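Long-range contacts in putative histidinol-phosphate aminotransferase (Burkholderia pseudomallei, PDB 3P1T), which probably catalyses the pyridoxal 5'-phosphate-dependent transamination of L-histidinol phosphate with 2-oxoglutarate, a step of L-histidine biosynthesis: residues Q17-A22 with E320-R325; S90-T95 with G111-E116; D137-A142 with G165-D170; I299-A304 with I313-G318. All coordinates share one frame; numbering follows the deposited sequence.

Interaction 1: residues Q17-A22 with E320-R325; sequences QAVCLA and EEDNDR
V19 and R325 meet through the CG2 methyl of the valine, which rests 3.8 Å from R325 CD. CB and CG of the arginine lie at similar range, so the methyl is lined by the aliphatic part of that chain. The other methyl, CG1, faces the helix backbone and sits 4.0 Å from D322 O. The two methyls thus part: with CG1 anti to the backbone N (chi1 164°), one reaches the helix turn and the other the arginine. L21 adds a second apolar touch. Its CD2 packs 3.9 Å from D322 CB and also borders N323 OD1. The one polar link is weak: R325 NH1 donates to Q17 O at 2.9 Å, but the N-H...O angle is 121°. The arginine chain bends at chi2 and chi3, which carries its guanidinium along the N-terminal segment to that carbonyl.

This is the packing of the short strand 19-20, outermost in its sheet within this chain, against the first turns of the C-terminal helix 320-333. Both belong to the part of the class I and II aminotransferase chain built on the small mixed sheet. The ends of the chain are joined here, with almost 300 residues between them.

Further out, R325 NH2 donates to R297 O, a second carbonyl for the same guanidinium. N323 is fixed by its amide: OD1 accepts from G318 N, and ND2 donates to Q257 OE1 of helix 244-267. V19 and L21 are held by backbone bonds to Q300 of the neighbouring strand, and L21 also bonds to S316.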
loop_
_atom_site.group_PDB
_atom_site.type_symbol
_atom_site.label_atom_id
_atom_site.label_comp_id
_atom_site.label_asym_id
_atom_site.label_seq_id
_atom_site.Cartn_x
_atom_site.Cartn_y
_atom_site.Cartn_z
ATOM N N GLN A 17 -12.190 32.676 3.199
ATOM C CA GLN A 17 -12.446 31.276 3.519
ATOM C C GLN A 17 -11.351 30.677 4.437
ATOM O O GLN A 17 -10.399 31.370 4.807
ATOM C CB GLN A 17 -12.566 30.462 2.219
ATOM C CG GLN A 17 -11.508 30.736 1.162
ATOM C CD GLN A 17 -12.066 30.361 -0.180
ATOM O OE1 GLN A 17 -12.159 29.178 -0.534
ATOM N NE2 GLN A 17 -12.517 31.362 -0.925
ATOM N N ALA A 18 -11.526 29.393 4.820
ATOM C CA ALA A 18 -10.601 28.638 5.665
ATOM C C ALA A 18 -9.255 28.448 4.966
ATOM O O ALA A 18 -9.204 28.357 3.732
ATOM C CB ALA A 18 -11.194 27.289 6.036
ATOM N N VAL A 19 -8.171 28.422 5.766
ATOM C CA VAL A 19 -6.786 28.331 5.317
ATOM C C VAL A 19 -6.063 27.263 6.153
ATOM O O VAL A 19 -6.042 27.361 7.385
ATOM C CB VAL A 19 -6.120 29.747 5.429
ATOM C CG1 VAL A 19 -4.599 29.690 5.367
ATOM C CG2 VAL A 19 -6.655 30.706 4.369
ATOM N N CYS A 20 -5.486 26.237 5.482
ATOM C CA CYS A 20 -4.723 25.168 6.147
ATOM C C CYS A 20 -3.274 25.245 5.692
ATOM O O CYS A 20 -2.950 25.019 4.525
ATOM C CB CYS A 20 -5.317 23.776 5.909
ATOM S SG CYS A 20 -4.515 22.429 6.861
ATOM N N LEU A 21 -2.418 25.595 6.636
ATOM C CA LEU A 21 -0.973 25.686 6.509
ATOM C C LEU A 21 -0.387 24.842 7.624
ATOM O O LEU A 21 0.438 25.329 8.398
ATOM C CB LEU A 21 -0.513 27.171 6.587
ATOM C CG LEU A 21 -1.184 28.232 5.712
ATOM C CD1 LEU A 21 -0.851 29.616 6.207
ATOM C CD2 LEU A 21 -0.781 28.103 4.265
ATOM N N ALA A 22 -0.868 23.590 7.761
ATOM C CA ALA A 22 -0.468 22.723 8.873
ATOM C C ALA A 22 0.165 21.385 8.449
ATOM O O ALA A 22 0.817 20.773 9.298
ATOM C CB ALA A 22 -1.690 22.420 9.735
ATOM N N GLU A 320 0.109 32.612 -2.299
ATOM C CA GLU A 320 0.249 34.010 -1.904
ATOM C C GLU A 320 -0.957 34.498 -1.057
ATOM O O GLU A 320 -0.744 35.082 -0.000
ATOM C CB GLU A 320 0.414 34.888 -3.148
ATOM C CG GLU A 320 0.763 36.330 -2.809
ATOM C CD GLU A 320 0.652 37.355 -3.921
ATOM O OE1 GLU A 320 0.872 36.992 -5.100
ATOM O OE2 GLU A 320 0.392 38.538 -3.600
ATOM N N GLU A 321 -2.197 34.229 -1.492
ATOM C CA GLU A 321 -3.426 34.655 -0.805
ATOM C C GLU A 321 -3.558 33.987 0.587
ATOM O O GLU A 321 -4.051 34.645 1.509
ATOM C CB GLU A 321 -4.699 34.394 -1.654
ATOM C CG GLU A 321 -4.907 32.973 -2.191
ATOM C CD GLU A 321 -4.393 32.612 -3.584
ATOM O OE1 GLU A 321 -3.197 32.848 -3.882
ATOM O OE2 GLU A 321 -5.171 31.989 -4.343
ATOM N N ASP A 322 -3.080 32.726 0.745
ATOM C CA ASP A 322 -3.072 31.971 2.016
ATOM C C ASP A 322 -2.105 32.597 3.032
ATOM O O ASP A 322 -2.470 32.848 4.186
ATOM C CB ASP A 322 -2.684 30.507 1.777
ATOM C CG ASP A 322 -3.643 29.731 0.902
ATOM O OD1 ASP A 322 -4.838 30.139 0.819
ATOM O OD2 ASP A 322 -3.211 28.687 0.317
ATOM N N ASN A 323 -0.876 32.870 2.571
ATOM C CA ASN A 323 0.189 33.503 3.334
ATOM C C ASN A 323 -0.221 34.923 3.728
ATOM O O ASN A 323 0.122 35.355 4.833
ATOM C CB ASN A 323 1.483 33.496 2.532
ATOM C CG ASN A 323 1.948 32.112 2.132
ATOM O OD1 ASN A 323 1.558 31.094 2.711
ATOM N ND2 ASN A 323 2.788 32.045 1.120
ATOM N N ASP A 324 -1.007 35.621 2.853
ATOM C CA ASP A 324 -1.589 36.953 3.119
ATOM C C ASP A 324 -2.495 36.897 4.372
ATOM O O ASP A 324 -2.347 37.718 5.279
ATOM C CB ASP A 324 -2.401 37.482 1.897
ATOM C CG ASP A 324 -1.653 38.160 0.744
ATOM O OD1 ASP A 324 -0.446 38.484 0.916
ATOM O OD2 ASP A 324 -2.302 38.445 -0.307
ATOM N N ARG A 325 -3.398 35.878 4.418
ATOM C CA ARG A 325 -4.357 35.619 5.500
ATOM C C ARG A 325 -3.626 35.382 6.831
ATOM O O ARG A 325 -3.988 36.007 7.838
ATOM C CB ARG A 325 -5.261 34.420 5.154
ATOM C CG ARG A 325 -6.311 34.730 4.075
ATOM C CD ARG A 325 -7.726 34.362 4.498
ATOM N NE ARG A 325 -8.017 34.888 5.832
ATOM C CZ ARG A 325 -8.491 34.173 6.847
ATOM N NH1 ARG A 325 -8.824 32.896 6.675
ATOM N NH2 ARG A 325 -8.685 34.740 8.029
#

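Interaction 2: residues S90-T95 with G111-E116; sequences SMRFVT and GLRHFE
F93 N donates to R113 O at 2.9 Å and F93 O accepts from F115 N at 3.0 Å, joining strands 92-95 and 113-116 in parallel at 28° to each other. T95 N adds a weak bond to F115 O. R92 and F115 lie on one face of the sheet. The guanidinium of R92 stacks flat on the F115 ring, with centres 4.5 Å apart and planes 14° apart. R92 CG is anti to the backbone N (chi1 -177°), and this extends the chain alongside the phenylalanine. A salt bridge from R92 NH2 to D137 holds the far end.

Helix 102-107 connects the strands in a beta-alpha-beta unit of the large PLP-domain sheet, and 113-117 is its outermost strand within this chain. On the other face L112 CD1 makes a CH-pi contact over the F93 ring, 3.8 Å from its centroid. H114 NE2 donates to T95 OG1 at 2.7 Å, with the hydroxyl oxygen in the imidazole plane. The hydroxyl in turn donates to a water, which donates to E116 OE2. R104 of helix 102-107 forms a salt bridge with the same carboxylate. A second water joins M91 O to R113 N.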
loop_
_atom_site.group_PDB
_atom_site.type_symbol
_atom_site.label_atom_id
_atom_site.label_comp_id
_atom_site.label_asym_id
_atom_site.label_seq_id
_atom_site.Cartn_x
_atom_site.Cartn_y
_atom_site.Cartn_z
ATOM N N SER A 90 18.640 -6.241 14.818
ATOM C CA SER A 90 19.482 -6.336 16.021
ATOM C C SER A 90 20.186 -5.013 16.340
ATOM O O SER A 90 20.693 -4.852 17.451
ATOM C CB SER A 90 20.520 -7.439 15.863
ATOM O OG SER A 90 19.879 -8.703 15.880
HETATM N N MSE A 91 20.220 -4.073 15.384
HETATM C CA MSE A 91 20.902 -2.799 15.570
HETATM C C MSE A 91 20.108 -1.824 16.469
HETATM O O MSE A 91 18.881 -1.942 16.638
HETATM C CB MSE A 91 21.156 -2.118 14.202
HETATM C CG MSE A 91 21.936 -2.983 13.203
HETATM SE SE MSE A 91 22.482 -1.992 11.588
HETATM C CE MSE A 91 24.138 -1.260 12.246
ATOM N N ARG A 92 20.826 -0.830 17.016
ATOM C CA ARG A 92 20.215 0.241 17.778
ATOM C C ARG A 92 19.846 1.310 16.786
ATOM O O ARG A 92 20.682 1.748 15.994
ATOM C CB ARG A 92 21.150 0.749 18.878
ATOM C CG ARG A 92 20.527 1.823 19.751
ATOM C CD ARG A 92 21.466 2.311 20.827
ATOM N NE ARG A 92 22.565 3.134 20.315
ATOM C CZ ARG A 92 23.305 3.947 21.070
ATOM N NH1 ARG A 92 23.033 4.096 22.360
ATOM N NH2 ARG A 92 24.286 4.660 20.528
ATOM N N PHE A 93 18.582 1.692 16.773
ATOM C CA PHE A 93 18.109 2.724 15.864
ATOM C C PHE A 93 18.276 4.080 16.547
ATOM O O PHE A 93 17.956 4.241 17.734
ATOM C CB PHE A 93 16.674 2.438 15.419
ATOM C CG PHE A 93 16.683 1.342 14.379
ATOM C CD1 PHE A 93 16.822 0.007 14.751
ATOM C CD2 PHE A 93 16.625 1.646 13.024
ATOM C CE1 PHE A 93 16.917 -1.000 13.788
ATOM C CE2 PHE A 93 16.689 0.631 12.066
ATOM C CZ PHE A 93 16.853 -0.680 12.456
ATOM N N VAL A 94 18.897 5.012 15.814
ATOM C CA VAL A 94 19.224 6.339 16.316
ATOM C C VAL A 94 18.498 7.398 15.472
ATOM O O VAL A 94 18.680 7.474 14.256
ATOM C CB VAL A 94 20.754 6.554 16.328
ATOM C CG1 VAL A 94 21.111 7.990 16.672
ATOM C CG2 VAL A 94 21.440 5.594 17.281
ATOM N N THR A 95 17.665 8.200 16.130
ATOM C CA THR A 95 16.892 9.265 15.486
ATOM C C THR A 95 17.062 10.559 16.281
ATOM O O THR A 95 17.548 10.530 17.419
ATOM C CB THR A 95 15.402 8.861 15.375
ATOM O OG1 THR A 95 14.834 8.738 16.686
ATOM C CG2 THR A 95 15.190 7.577 14.572
ATOM N N GLY A 111 10.218 -4.280 17.921
ATOM C CA GLY A 111 10.984 -4.547 19.130
ATOM C C GLY A 111 12.416 -4.059 19.001
ATOM O O GLY A 111 13.358 -4.729 19.473
ATOM N N LEU A 112 12.594 -2.883 18.348
ATOM C CA LEU A 112 13.913 -2.317 18.119
ATOM C C LEU A 112 14.397 -1.477 19.280
ATOM O O LEU A 112 13.621 -0.708 19.858
ATOM C CB LEU A 112 13.922 -1.438 16.858
ATOM C CG LEU A 112 13.417 -2.002 15.524
ATOM C CD1 LEU A 112 13.304 -0.903 14.510
ATOM C CD2 LEU A 112 14.287 -3.141 15.010
ATOM N N ARG A 113 15.711 -1.576 19.566
ATOM C CA ARG A 113 16.451 -0.718 20.496
ATOM C C ARG A 113 16.480 0.701 19.941
ATOM O O ARG A 113 16.536 0.892 18.715
ATOM C CB ARG A 113 17.869 -1.250 20.722
ATOM C CG ARG A 113 17.947 -2.292 21.823
ATOM C CD ARG A 113 19.132 -3.199 21.645
ATOM N NE ARG A 113 20.413 -2.523 21.805
ATOM C CZ ARG A 113 21.411 -2.601 20.930
ATOM N NH1 ARG A 113 21.274 -3.314 19.816
ATOM N NH2 ARG A 113 22.553 -1.963 21.159
ATOM N N HIS A 114 16.384 1.699 20.827
ATOM C CA HIS A 114 16.310 3.073 20.350
ATOM C C HIS A 114 17.077 4.033 21.269
ATOM O O HIS A 114 16.971 3.954 22.500
ATOM C CB HIS A 114 14.817 3.472 20.254
ATOM C CG HIS A 114 14.520 4.772 19.565
ATOM N ND1 HIS A 114 13.421 5.524 19.914
ATOM C CD2 HIS A 114 15.176 5.399 18.561
ATOM C CE1 HIS A 114 13.441 6.582 19.114
ATOM N NE2 HIS A 114 14.473 6.547 18.282
ATOM N N PHE A 115 17.868 4.920 20.636
ATOM C CA PHE A 115 18.632 6.004 21.247
ATOM C C PHE A 115 18.338 7.266 20.474
ATOM O O PHE A 115 18.262 7.215 19.249
ATOM C CB PHE A 115 20.142 5.707 21.311
ATOM C CG PHE A 115 20.971 6.887 21.805
ATOM C CD1 PHE A 115 21.013 7.214 23.155
ATOM C CD2 PHE A 115 21.686 7.684 20.910
ATOM C CE1 PHE A 115 21.759 8.327 23.602
ATOM C CE2 PHE A 115 22.433 8.792 21.357
ATOM C CZ PHE A 115 22.468 9.105 22.700
ATOM N N GLU A 116 18.164 8.396 21.165
ATOM C CA GLU A 116 17.833 9.644 20.471
ATOM C C GLU A 116 18.870 10.740 20.681
ATOM O O GLU A 116 19.378 10.916 21.787
ATOM C CB GLU A 116 16.472 10.179 20.914
ATOM C CG GLU A 116 15.307 9.351 20.422
ATOM C CD GLU A 116 13.973 9.819 20.950
ATOM O OE1 GLU A 116 13.881 10.135 22.158
ATOM O OE2 GLU A 116 13.013 9.867 20.152
HETATM O O HOH W 1 17.054 -3.412 17.746
HETATM O O HOH W 2 12.978 10.340 17.443
#

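Interaction 3: residues D137-A142 with G165-D170; sequences DCVVLA and GKLLID
Six backbone hydrogen bonds join D137-A142 to G165-D170. V139 N donates to K166 O and L141 N to L168 O. In return, V139 O accepts from L168 N at 2.8 Å and L141 O from D170 N at 2.8 Å. Both of these are nearly straight. D137 O takes two donors, K166 N at 3.2 Å and G165 N at 3.0 Å; the latter bond is more bent (136°). Both donors lie in the carbonyl plane. Close CA-H...O contacts accompany these bonds, such as L167 CA to V139 O.

The strands run parallel, 10° apart. They are the two strands of a beta-alpha-beta unit whose crossover carries helix 154-163, in the middle of the seven-stranded sheet of the PLP-dependent aminotransferase fold.

Apolar contacts pair neighbours on each face. V140 and L168 lie side by side, and V140 CG1 meets L168 CD2 at 3.8 Å. Helix 76-87 covers this face through F81, C80 and I84. C138 SG touches K166 CB at 3.9 Å on the same side. On the reverse face V139 CB meets L167 CD1 at 3.7 Å. L167 has CG anti to the backbone N and then turns at chi2 (67°), which brings CD1 back over the V139 carbonyl.

The polar ends find partners outside the two strands. D137 OD2 accepts from S134 N. K166 NZ donates to N189 OD1. D170 ends its strand with OD1 bonded to T172 OG1 and OD2 to Y103 OH. An aspartate closing this strand is, in related enzymes, the partner of the PLP pyridine nitrogen; D170 is probably its counterpart.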
loop_
_atom_site.group_PDB
_atom_site.type_symbol
_atom_site.label_atom_id
_atom_site.label_comp_id
_atom_site.label_asym_id
_atom_site.label_seq_id
_atom_site.Cartn_x
_atom_site.Cartn_y
_atom_site.Cartn_z
ATOM N N ASP A 137 24.914 0.986 15.351
ATOM C CA ASP A 137 23.743 1.834 15.174
ATOM C C ASP A 137 23.375 2.045 13.732
ATOM O O ASP A 137 24.241 2.157 12.861
ATOM C CB ASP A 137 23.949 3.226 15.810
ATOM C CG ASP A 137 24.237 3.257 17.306
ATOM O OD1 ASP A 137 23.942 2.248 17.997
ATOM O OD2 ASP A 137 24.743 4.291 17.788
ATOM N N CYS A 138 22.056 2.115 13.503
ATOM C CA CYS A 138 21.412 2.474 12.257
ATOM C C CYS A 138 20.811 3.860 12.459
ATOM O O CYS A 138 19.871 4.015 13.247
ATOM C CB CYS A 138 20.375 1.441 11.839
ATOM S SG CYS A 138 19.497 1.883 10.321
ATOM N N VAL A 139 21.432 4.882 11.864
ATOM C CA VAL A 139 21.020 6.261 12.078
ATOM C C VAL A 139 20.044 6.663 10.983
ATOM O O VAL A 139 20.345 6.520 9.800
ATOM C CB VAL A 139 22.242 7.213 12.159
ATOM C CG1 VAL A 139 21.801 8.638 12.443
ATOM C CG2 VAL A 139 23.231 6.744 13.228
ATOM N N VAL A 140 18.850 7.128 11.398
ATOM C CA VAL A 140 17.758 7.575 10.519
ATOM C C VAL A 140 17.483 9.055 10.825
ATOM O O VAL A 140 16.964 9.381 11.894
ATOM C CB VAL A 140 16.472 6.697 10.657
ATOM C CG1 VAL A 140 15.347 7.217 9.764
ATOM C CG2 VAL A 140 16.757 5.229 10.359
ATOM N N LEU A 141 17.866 9.948 9.902
ATOM C CA LEU A 141 17.679 11.400 10.046
ATOM C C LEU A 141 17.016 12.027 8.821
ATOM O O LEU A 141 17.256 11.599 7.690
ATOM C CB LEU A 141 19.026 12.098 10.282
ATOM C CG LEU A 141 19.756 11.774 11.571
ATOM C CD1 LEU A 141 21.205 12.042 11.435
ATOM C CD2 LEU A 141 19.149 12.497 12.761
ATOM N N ALA A 142 16.202 13.072 9.052
ATOM C CA ALA A 142 15.556 13.833 7.982
ATOM C C ALA A 142 16.437 15.027 7.625
ATOM O O ALA A 142 16.875 15.749 8.533
ATOM C CB ALA A 142 14.160 14.278 8.406
ATOM N N GLY A 165 26.934 2.505 11.649
ATOM C CA GLY A 165 26.933 1.182 11.038
ATOM C C GLY A 165 26.181 1.237 9.720
ATOM O O GLY A 165 26.676 0.747 8.702
ATOM N N LYS A 166 24.964 1.851 9.748
ATOM C CA LYS A 166 24.067 2.135 8.628
ATOM C C LYS A 166 23.537 3.549 8.763
ATOM O O LYS A 166 23.377 4.034 9.889
ATOM C CB LYS A 166 22.896 1.133 8.530
ATOM C CG LYS A 166 23.303 -0.312 8.309
ATOM C CD LYS A 166 23.995 -0.555 6.978
ATOM C CE LYS A 166 24.692 -1.887 7.026
ATOM N NZ LYS A 166 25.428 -2.166 5.770
ATOM N N LEU A 167 23.245 4.209 7.628
ATOM C CA LEU A 167 22.685 5.560 7.630
ATOM C C LEU A 167 21.570 5.694 6.600
ATOM O O LEU A 167 21.761 5.358 5.429
ATOM C CB LEU A 167 23.785 6.595 7.354
ATOM C CG LEU A 167 23.382 8.072 7.361
ATOM C CD1 LEU A 167 22.965 8.537 8.749
ATOM C CD2 LEU A 167 24.494 8.938 6.871
ATOM N N LEU A 168 20.400 6.169 7.046
ATOM C CA LEU A 168 19.261 6.481 6.184
ATOM C C LEU A 168 18.992 7.985 6.256
ATOM O O LEU A 168 18.715 8.503 7.342
ATOM C CB LEU A 168 17.991 5.677 6.544
ATOM C CG LEU A 168 16.696 6.119 5.818
ATOM C CD1 LEU A 168 16.782 5.887 4.300
ATOM C CD2 LEU A 168 15.483 5.415 6.392
ATOM N N ILE A 169 19.081 8.682 5.119
ATOM C CA ILE A 169 18.788 10.109 5.067
ATOM C C ILE A 169 17.449 10.277 4.390
ATOM O O ILE A 169 17.291 9.930 3.226
ATOM C CB ILE A 169 19.902 10.967 4.385
ATOM C CG1 ILE A 169 21.295 10.767 5.064
ATOM C CG2 ILE A 169 19.503 12.472 4.323
ATOM C CD1 ILE A 169 21.412 11.236 6.577
ATOM N N ASP A 170 16.483 10.790 5.130
ATOM C CA ASP A 170 15.135 11.047 4.634
ATOM C C ASP A 170 15.121 12.455 4.018
ATOM O O ASP A 170 15.077 13.455 4.735
ATOM C CB ASP A 170 14.107 10.866 5.782
ATOM C CG ASP A 170 12.669 11.250 5.500
ATOM O OD1 ASP A 170 12.403 11.829 4.424
ATOM O OD2 ASP A 170 11.810 10.983 6.360
#

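Interaction 4: residues I299-A304 with I313-G318; sequences IQVKDA and IRISIG
K302 and R314 both leave the backbone with CG anti to N (chi1 174° and -168°), so their chains run side by side on one face. Bends at chi2 and chi3 of K302 and at chi3 of R314 then lay the lysine chain over the guanidinium. K302 CG sits above one face of that group, toward its rim, 3.8 Å from R314 NH2.

The two belong to a beta hairpin, strands 299-303 and 312-316, in the small mixed sheet. K302 and R314 form its antiparallel hydrogen-bonded pair. R314 N donates to K302 O at 2.9 Å, and K302 N donates to R314 O at 3.2 Å. D303 and I313 are the next, non-hydrogen-bonded pair.

V301 fills the other side. Its CG1 meets I315 CG1 at 4.0 Å and its CG2 meets I313 CD1 at 4.2 Å. L291 and L294 of helix 288-296 and L326 of helix 320-333 also pack on this valine.

The charged ends find separate partners. K302 NZ bonds Q306 OE1, and K302 NZ stays 4.9 Å from R314 NH2. The guanidinium makes a cation-pi contact with F279. A bound tartrate, probably from the crystallisation liquor, lies beside it; in related aminotransferases an arginine here holds the substrate carboxylate or phosphate, and R314 may do likewise. R314 NH1 bonds both N146 OD1 and O41 of the tartrate.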
loop_
_atom_site.group_PDB
_atom_site.type_symbol
_atom_site.label_atom_id
_atom_site.label_comp_id
_atom_site.label_asym_id
_atom_site.label_seq_id
_atom_site.Cartn_x
_atom_site.Cartn_y
_atom_site.Cartn_z
ATOM N N ILE A 299 -7.599 29.864 10.353
ATOM C CA ILE A 299 -6.211 29.624 9.980
ATOM C C ILE A 299 -5.735 28.425 10.795
ATOM O O ILE A 299 -5.834 28.426 12.023
ATOM C CB ILE A 299 -5.353 30.906 10.160
ATOM C CG1 ILE A 299 -5.847 31.987 9.172
ATOM C CG2 ILE A 299 -3.864 30.601 9.922
ATOM C CD1 ILE A 299 -5.358 33.330 9.407
ATOM N N GLN A 300 -5.286 27.372 10.097
ATOM C CA GLN A 300 -4.869 26.131 10.738
ATOM C C GLN A 300 -3.343 25.952 10.588
ATOM O O GLN A 300 -2.851 25.779 9.477
ATOM C CB GLN A 300 -5.657 24.949 10.121
ATOM C CG GLN A 300 -5.766 23.726 11.001
ATOM N N VAL A 301 -2.594 26.058 11.695
ATOM C CA VAL A 301 -1.136 25.836 11.696
ATOM C C VAL A 301 -0.861 24.531 12.495
ATOM O O VAL A 301 -1.812 23.938 13.003
ATOM C CB VAL A 301 -0.280 27.040 12.209
ATOM C CG1 VAL A 301 -0.463 28.272 11.326
ATOM C CG2 VAL A 301 -0.531 27.358 13.681
ATOM N N LYS A 302 0.409 24.078 12.588
ATOM C CA LYS A 302 0.798 22.858 13.302
ATOM C C LYS A 302 1.480 23.190 14.627
ATOM O O LYS A 302 2.370 24.041 14.664
ATOM C CB LYS A 302 1.743 22.006 12.416
ATOM C CG LYS A 302 2.362 20.747 13.074
ATOM C CD LYS A 302 1.389 19.603 13.350
ATOM C CE LYS A 302 1.074 18.820 12.110
ATOM N NZ LYS A 302 0.180 17.675 12.391
ATOM N N ASP A 303 1.069 22.497 15.710
ATOM C CA ASP A 303 1.685 22.600 17.033
ATOM C C ASP A 303 2.933 21.711 17.014
ATOM O O ASP A 303 2.818 20.491 16.889
ATOM C CB ASP A 303 0.678 22.204 18.140
ATOM C CG ASP A 303 1.150 22.290 19.591
ATOM O OD1 ASP A 303 2.349 22.596 19.821
ATOM O OD2 ASP A 303 0.319 22.063 20.499
ATOM N N ALA A 304 4.127 22.322 17.098
ATOM C CA ALA A 304 5.396 21.595 17.028
ATOM C C ALA A 304 5.664 20.749 18.311
ATOM O O ALA A 304 6.685 20.053 18.374
ATOM C CB ALA A 304 6.542 22.565 16.780
ATOM N N ILE A 313 5.394 26.744 16.779
ATOM C CA ILE A 313 4.405 26.405 15.760
ATOM C C ILE A 313 5.141 26.257 14.428
ATOM O O ILE A 313 6.111 26.967 14.169
ATOM C CB ILE A 313 3.183 27.373 15.651
ATOM C CG1 ILE A 313 3.620 28.855 15.489
ATOM C CG2 ILE A 313 2.221 27.178 16.833
ATOM C CD1 ILE A 313 2.544 29.822 15.099
ATOM N N ARG A 314 4.706 25.301 13.616
ATOM C CA ARG A 314 5.251 25.065 12.288
ATOM C C ARG A 314 4.220 25.557 11.301
ATOM O O ARG A 314 3.118 25.005 11.219
ATOM C CB ARG A 314 5.622 23.578 12.074
ATOM C CG ARG A 314 6.451 23.333 10.811
ATOM C CD ARG A 314 6.427 21.881 10.372
ATOM N NE ARG A 314 5.090 21.506 9.919
ATOM C CZ ARG A 314 4.623 20.271 9.911
ATOM N NH1 ARG A 314 5.376 19.268 10.335
ATOM N NH2 ARG A 314 3.386 20.027 9.502
ATOM N N ILE A 315 4.538 26.656 10.621
ATOM C CA ILE A 315 3.649 27.285 9.641
ATOM C C ILE A 315 4.069 26.861 8.235
ATOM O O ILE A 315 5.201 27.148 7.829
ATOM C CB ILE A 315 3.672 28.838 9.796
ATOM C CG1 ILE A 315 3.361 29.281 11.247
ATOM C CG2 ILE A 315 2.732 29.477 8.766
ATOM C CD1 ILE A 315 3.532 30.765 11.520
ATOM N N SER A 316 3.174 26.203 7.484
ATOM C CA SER A 316 3.496 25.833 6.103
ATOM C C SER A 316 3.408 27.068 5.187
ATOM O O SER A 316 2.782 28.076 5.550
ATOM C CB SER A 316 2.574 24.727 5.604
ATOM O OG SER A 316 2.713 23.574 6.413
ATOM N N ILE A 317 4.089 27.011 4.032
ATOM C CA ILE A 317 4.062 28.092 3.048
ATOM C C ILE A 317 3.110 27.648 1.934
ATOM O O ILE A 317 3.401 26.670 1.225
ATOM C CB ILE A 317 5.491 28.445 2.541
ATOM C CG1 ILE A 317 6.469 28.787 3.695
ATOM C CG2 ILE A 317 5.467 29.502 1.462
ATOM C CD1 ILE A 317 6.068 29.918 4.654
ATOM N N GLY A 318 1.958 28.323 1.847
ATOM C CA GLY A 318 0.930 28.019 0.850
ATOM C C GLY A 318 0.974 28.968 -0.328
ATOM O O GLY A 318 2.034 29.519 -0.638
#

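The four contacts form two groups. Interactions 2 and 3 share the seven-stranded sheet, where strands 92-96 and 137-142 are neighbours; their centres are 11 Å apart. Interactions 1 and 4 share the small mixed sheet, where strands 19-20 and 299-303 are neighbours; their centres are 10 Å apart. Helix 320-333 follows strand 312-316 directly. The groups lie well apart: interactions 1 and 3 are 35 Å from centre to centre, on opposite sides of the chain's centre. Along the chain, interactions 2, 3 and 4 follow in series, all nested inside interaction 1. The small sheet is therefore built from both ends of the chain, and the large sheet from the residues between.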